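Local coordinates for ferritin heavy chain (Trichoplusia ni, PDB 1Z6O), which oxidises ferrous iron as the ferroxidase subunit of a secreted ferritin shell of 12 heavy and 12 light chains that stores iron as ferric hydroxides, at residues Glu69-Arg81 with Phe136-Phe149. Residues are numbered along the deposited sequence; the frame is centred on the assembly and turned at random.
Sequences EHAMKLIEYLLMR and FNDYHLVDYLTGDF. With FE (Fe (III) ion), chain B.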
# COMPACT_ATOMS: atom_id res chain seq x y z
N GLU M 69 44.32 6.29 -4.82
CA GLU M 69 43.77 5.36 -3.82
C GLU M 69 44.79 4.24 -3.52
O GLU M 69 44.89 3.78 -2.39
CB GLU M 69 42.46 4.71 -4.29
CG GLU M 69 41.27 5.67 -4.44
CD GLU M 69 40.87 6.34 -3.12
OE1 GLU M 69 40.90 5.66 -2.07
OE2 GLU M 69 40.52 7.54 -3.14
N HIS M 70 45.52 3.78 -4.54
CA HIS M 70 46.53 2.73 -4.32
C HIS M 70 47.60 3.24 -3.37
O HIS M 70 48.05 2.52 -2.47
CB HIS M 70 47.21 2.31 -5.64
CG HIS M 70 46.32 1.58 -6.59
ND1 HIS M 70 46.70 1.25 -7.87
CD2 HIS M 70 45.05 1.13 -6.45
CE1 HIS M 70 45.71 0.63 -8.48
NE2 HIS M 70 44.69 0.54 -7.64
N ALA M 71 48.04 4.48 -3.58
CA ALA M 71 49.05 5.06 -2.70
C ALA M 71 48.51 5.10 -1.27
O ALA M 71 49.21 4.75 -0.31
CB ALA M 71 49.41 6.48 -3.16
N MET M 72 47.26 5.54 -1.11
CA MET M 72 46.66 5.62 0.22
C MET M 72 46.56 4.25 0.89
O MET M 72 46.76 4.14 2.10
CB MET M 72 45.26 6.26 0.13
CG MET M 72 45.29 7.75 -0.22
SD MET M 72 43.66 8.51 -0.59
CE MET M 72 42.51 7.31 0.15
N LYS M 73 46.25 3.20 0.12
CA LYS M 73 46.16 1.86 0.71
C LYS M 73 47.51 1.39 1.24
O LYS M 73 47.57 0.74 2.29
CB LYS M 73 45.64 0.84 -0.31
CG LYS M 73 44.16 0.99 -0.65
CD LYS M 73 43.73 -0.04 -1.70
CE LYS M 73 43.91 -1.46 -1.19
NZ LYS M 73 43.49 -2.50 -2.18
N LEU M 74 48.59 1.68 0.52
CA LEU M 74 49.92 1.27 0.97
C LEU M 74 50.30 2.04 2.23
O LEU M 74 50.90 1.49 3.16
CB LEU M 74 50.96 1.52 -0.13
CG LEU M 74 50.74 0.66 -1.39
CD1 LEU M 74 51.71 1.12 -2.49
CD2 LEU M 74 50.97 -0.83 -1.06
N ILE M 75 49.97 3.33 2.26
CA ILE M 75 50.25 4.15 3.44
C ILE M 75 49.46 3.59 4.64
O ILE M 75 50.00 3.47 5.75
CB ILE M 75 49.86 5.63 3.20
CG1 ILE M 75 50.85 6.26 2.20
CG2 ILE M 75 49.85 6.41 4.53
CD1 ILE M 75 50.39 7.62 1.65
N GLU M 76 48.19 3.27 4.43
CA GLU M 76 47.38 2.72 5.53
C GLU M 76 47.96 1.40 6.04
O GLU M 76 47.87 1.10 7.23
CB GLU M 76 45.92 2.47 5.07
CG GLU M 76 45.14 3.75 4.78
CD GLU M 76 44.72 4.49 6.04
OE1 GLU M 76 44.43 5.71 5.95
OE2 GLU M 76 44.67 3.87 7.13
N TYR M 77 48.53 0.60 5.14
CA TYR M 77 49.10 -0.67 5.58
C TYR M 77 50.29 -0.39 6.53
O TYR M 77 50.40 -0.98 7.60
CB TYR M 77 49.60 -1.50 4.37
CG TYR M 77 50.04 -2.88 4.79
CD1 TYR M 77 49.14 -3.95 4.78
CD2 TYR M 77 51.31 -3.09 5.34
CE1 TYR M 77 49.49 -5.20 5.32
CE2 TYR M 77 51.67 -4.33 5.88
CZ TYR M 77 50.75 -5.37 5.87
OH TYR M 77 51.07 -6.58 6.47
N LEU M 78 51.17 0.52 6.13
CA LEU M 78 52.31 0.86 6.99
C LEU M 78 51.83 1.37 8.36
O LEU M 78 52.39 1.01 9.39
CB LEU M 78 53.20 1.92 6.32
CG LEU M 78 53.92 1.49 5.03
CD1 LEU M 78 54.78 2.64 4.51
CD2 LEU M 78 54.79 0.26 5.30
N LEU M 79 50.80 2.22 8.36
CA LEU M 79 50.29 2.77 9.62
C LEU M 79 49.74 1.65 10.51
O LEU M 79 49.94 1.67 11.73
CB LEU M 79 49.17 3.79 9.34
CG LEU M 79 49.62 5.11 8.68
CD1 LEU M 79 48.39 5.86 8.13
CD2 LEU M 79 50.36 5.99 9.72
N MET M 80 49.04 0.69 9.90
CA MET M 80 48.48 -0.42 10.67
C MET M 80 49.59 -1.24 11.34
O MET M 80 49.40 -1.76 12.45
CB MET M 80 47.66 -1.35 9.75
CG MET M 80 47.26 -2.67 10.43
SD MET M 80 46.39 -3.83 9.34
CE MET M 80 47.83 -4.40 8.31
N ARG M 81 50.74 -1.36 10.68
CA ARG M 81 51.87 -2.12 11.22
C ARG M 81 52.69 -1.34 12.25
O ARG M 81 53.67 -1.86 12.79
CB ARG M 81 52.77 -2.62 10.07
CG ARG M 81 52.10 -3.70 9.18
CD ARG M 81 51.89 -5.02 9.96
NE ARG M 81 53.16 -5.67 10.28
CZ ARG M 81 53.86 -6.45 9.44
NH1 ARG M 81 53.41 -6.70 8.21
NH2 ARG M 81 55.02 -6.96 9.83
N PHE M 136 63.45 -11.86 8.29
CA PHE M 136 62.01 -11.79 8.53
C PHE M 136 61.22 -11.89 7.23
O PHE M 136 61.32 -11.01 6.38
CB PHE M 136 61.70 -10.44 9.21
CG PHE M 136 60.29 -10.31 9.74
CD1 PHE M 136 59.95 -10.79 11.00
CD2 PHE M 136 59.30 -9.68 8.97
CE1 PHE M 136 58.65 -10.65 11.51
CE2 PHE M 136 58.00 -9.52 9.47
CZ PHE M 136 57.67 -10.01 10.74
N ASN M 137 60.47 -12.97 7.08
CA ASN M 137 59.63 -13.17 5.90
C ASN M 137 58.29 -12.53 6.30
O ASN M 137 57.61 -13.02 7.20
CB ASN M 137 59.43 -14.68 5.67
CG ASN M 137 58.57 -14.98 4.45
OD1 ASN M 137 57.71 -14.17 4.06
ND2 ASN M 137 58.77 -16.15 3.85
N ASP M 138 57.92 -11.42 5.67
CA ASP M 138 56.68 -10.76 6.06
C ASP M 138 55.49 -11.40 5.35
O ASP M 138 54.96 -10.87 4.37
CB ASP M 138 56.75 -9.27 5.72
CG ASP M 138 55.86 -8.44 6.62
OD1 ASP M 138 54.67 -8.82 6.80
OD2 ASP M 138 56.34 -7.42 7.16
N TYR M 139 55.05 -12.55 5.87
CA TYR M 139 53.96 -13.30 5.25
C TYR M 139 52.71 -12.49 4.92
O TYR M 139 52.17 -12.58 3.82
CB TYR M 139 53.54 -14.47 6.14
CG TYR M 139 54.67 -15.44 6.45
CD1 TYR M 139 55.19 -15.53 7.74
CD2 TYR M 139 55.20 -16.26 5.46
CE1 TYR M 139 56.21 -16.43 8.04
CE2 TYR M 139 56.23 -17.17 5.75
CZ TYR M 139 56.72 -17.24 7.05
OH TYR M 139 57.71 -18.15 7.35
N HIS M 140 52.25 -11.72 5.89
CA HIS M 140 51.02 -10.97 5.70
C HIS M 140 51.10 -9.89 4.62
O HIS M 140 50.18 -9.78 3.80
CB HIS M 140 50.55 -10.37 7.02
CG HIS M 140 49.21 -9.71 6.91
ND1 HIS M 140 49.06 -8.34 6.76
CD2 HIS M 140 47.96 -10.23 6.87
CE1 HIS M 140 47.77 -8.05 6.63
NE2 HIS M 140 47.08 -9.18 6.69
N LEU M 141 52.16 -9.10 4.61
CA LEU M 141 52.27 -8.06 3.59
C LEU M 141 52.43 -8.69 2.21
O LEU M 141 51.85 -8.23 1.24
CB LEU M 141 53.44 -7.11 3.89
CG LEU M 141 53.71 -6.02 2.82
CD1 LEU M 141 52.43 -5.25 2.47
CD2 LEU M 141 54.78 -5.05 3.36
N VAL M 142 53.23 -9.75 2.11
CA VAL M 142 53.41 -10.43 0.83
C VAL M 142 52.05 -10.89 0.29
O VAL M 142 51.72 -10.71 -0.89
CB VAL M 142 54.37 -11.63 0.99
CG1 VAL M 142 54.30 -12.56 -0.24
CG2 VAL M 142 55.81 -11.10 1.19
N ASP M 143 51.25 -11.46 1.18
CA ASP M 143 49.91 -11.94 0.83
C ASP M 143 49.00 -10.79 0.39
O ASP M 143 48.24 -10.92 -0.57
CB ASP M 143 49.29 -12.63 2.05
CG ASP M 143 47.85 -13.06 1.80
OD1 ASP M 143 47.69 -14.07 1.11
OD2 ASP M 143 46.91 -12.38 2.25
N TYR M 144 49.08 -9.68 1.10
CA TYR M 144 48.27 -8.50 0.77
C TYR M 144 48.64 -7.95 -0.61
O TYR M 144 47.76 -7.65 -1.43
CB TYR M 144 48.50 -7.42 1.83
CG TYR M 144 47.71 -6.16 1.60
CD1 TYR M 144 46.31 -6.19 1.54
CD2 TYR M 144 48.35 -4.93 1.46
CE1 TYR M 144 45.57 -5.02 1.36
CE2 TYR M 144 47.61 -3.75 1.28
CZ TYR M 144 46.23 -3.81 1.24
OH TYR M 144 45.50 -2.65 1.08
N LEU M 145 49.93 -7.81 -0.87
CA LEU M 145 50.37 -7.30 -2.17
C LEU M 145 50.01 -8.26 -3.30
O LEU M 145 49.68 -7.84 -4.41
CB LEU M 145 51.89 -7.08 -2.18
CG LEU M 145 52.37 -5.96 -1.24
CD1 LEU M 145 53.89 -5.96 -1.16
CD2 LEU M 145 51.85 -4.61 -1.74
N THR M 146 50.07 -9.55 -3.02
CA THR M 146 49.78 -10.54 -4.04
C THR M 146 48.28 -10.64 -4.35
O THR M 146 47.87 -10.59 -5.51
CB THR M 146 50.29 -11.94 -3.63
OG1 THR M 146 51.70 -11.89 -3.40
CG2 THR M 146 50.00 -12.96 -4.73
N GLY M 147 47.47 -10.77 -3.31
CA GLY M 147 46.04 -10.94 -3.49
C GLY M 147 45.22 -9.71 -3.82
O GLY M 147 44.15 -9.80 -4.42
N ASP M 148 45.70 -8.54 -3.41
CA ASP M 148 44.99 -7.30 -3.68
C ASP M 148 45.63 -6.51 -4.82
O ASP M 148 45.01 -6.28 -5.85
CB ASP M 148 44.97 -6.42 -2.44
CG ASP M 148 43.88 -6.81 -1.47
OD1 ASP M 148 42.81 -6.16 -1.50
OD2 ASP M 148 44.08 -7.77 -0.69
N PHE M 149 46.88 -6.11 -4.63
CA PHE M 149 47.55 -5.31 -5.64
C PHE M 149 47.82 -6.02 -6.96
O PHE M 149 47.49 -5.48 -8.01
CB PHE M 149 48.84 -4.71 -5.07
CG PHE M 149 48.59 -3.50 -4.21
CD1 PHE M 149 47.99 -3.64 -2.97
CD2 PHE M 149 48.86 -2.22 -4.69
CE1 PHE M 149 47.64 -2.51 -2.21
CE2 PHE M 149 48.52 -1.09 -3.94
CZ PHE M 149 47.91 -1.24 -2.70
FE FE B . 48.54 1.46 -8.73
O HOH W 1 45.58 -0.87 3.15
O HOH W 2 48.50 0.60 -10.59
O HOH W 3 49.27 -0.27 -7.91
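Tyr-77 offers one ring face to Leu-141, whose CD1 methyl sits over its centre, 3.7 Å from the ring centroid. The contact joins helix 54-80 to helix 139-168 in the ferritin four-helix bundle; the segments run antiparallel at 165° with axes 12.3 Å apart, a spacing that large side chains such as tyrosine can fill. With CG anti to its own backbone nitrogen (chi1 -173°), Tyr-77 spans this gap. Its ring is slid past that of Tyr-144, nearly parallel but barely overlapping, and at its edge the hydroxyl meets His-140 ND1 at 2.7 Å, in the plane of both rings. Arg-81 NH1 also donates to that hydroxyl, so two bonds hold the buried oxygen. A phenylalanine here would probably leave His-140 ND1 without this partner and Arg-81 NH1 with one acceptor fewer. Arginine suits the position just past the helix end because its flat, multiply donating head can serve Tyr-77 and also grip Asp-138 end-on: NH1 reaches the syn lone pair of OD1 at 2.8 Å, while NH2 donates to OD2 from a tilted position. Asp-138 in turn N-caps helix 139-168 through a weak bond from Leu-141 N. This end meets another copy of the heavy chain, where Glu-151 of that subunit bonds His-140 NE2. Toward the iron, Leu-74 CD2 rests over the face of Phe-149, and Lys-73, bent at chi3, passes the Tyr-144 hydroxyl on its way to a long salt bridge with Asp-148. Phe-149 turns its edge to the face of the His-70 imidazole, planes at 62°, packing beside a metal ligand. Glu-32 and Glu-67 share the ferric ion with this histidine, whose ND1 coordinates it at 2.0 Å.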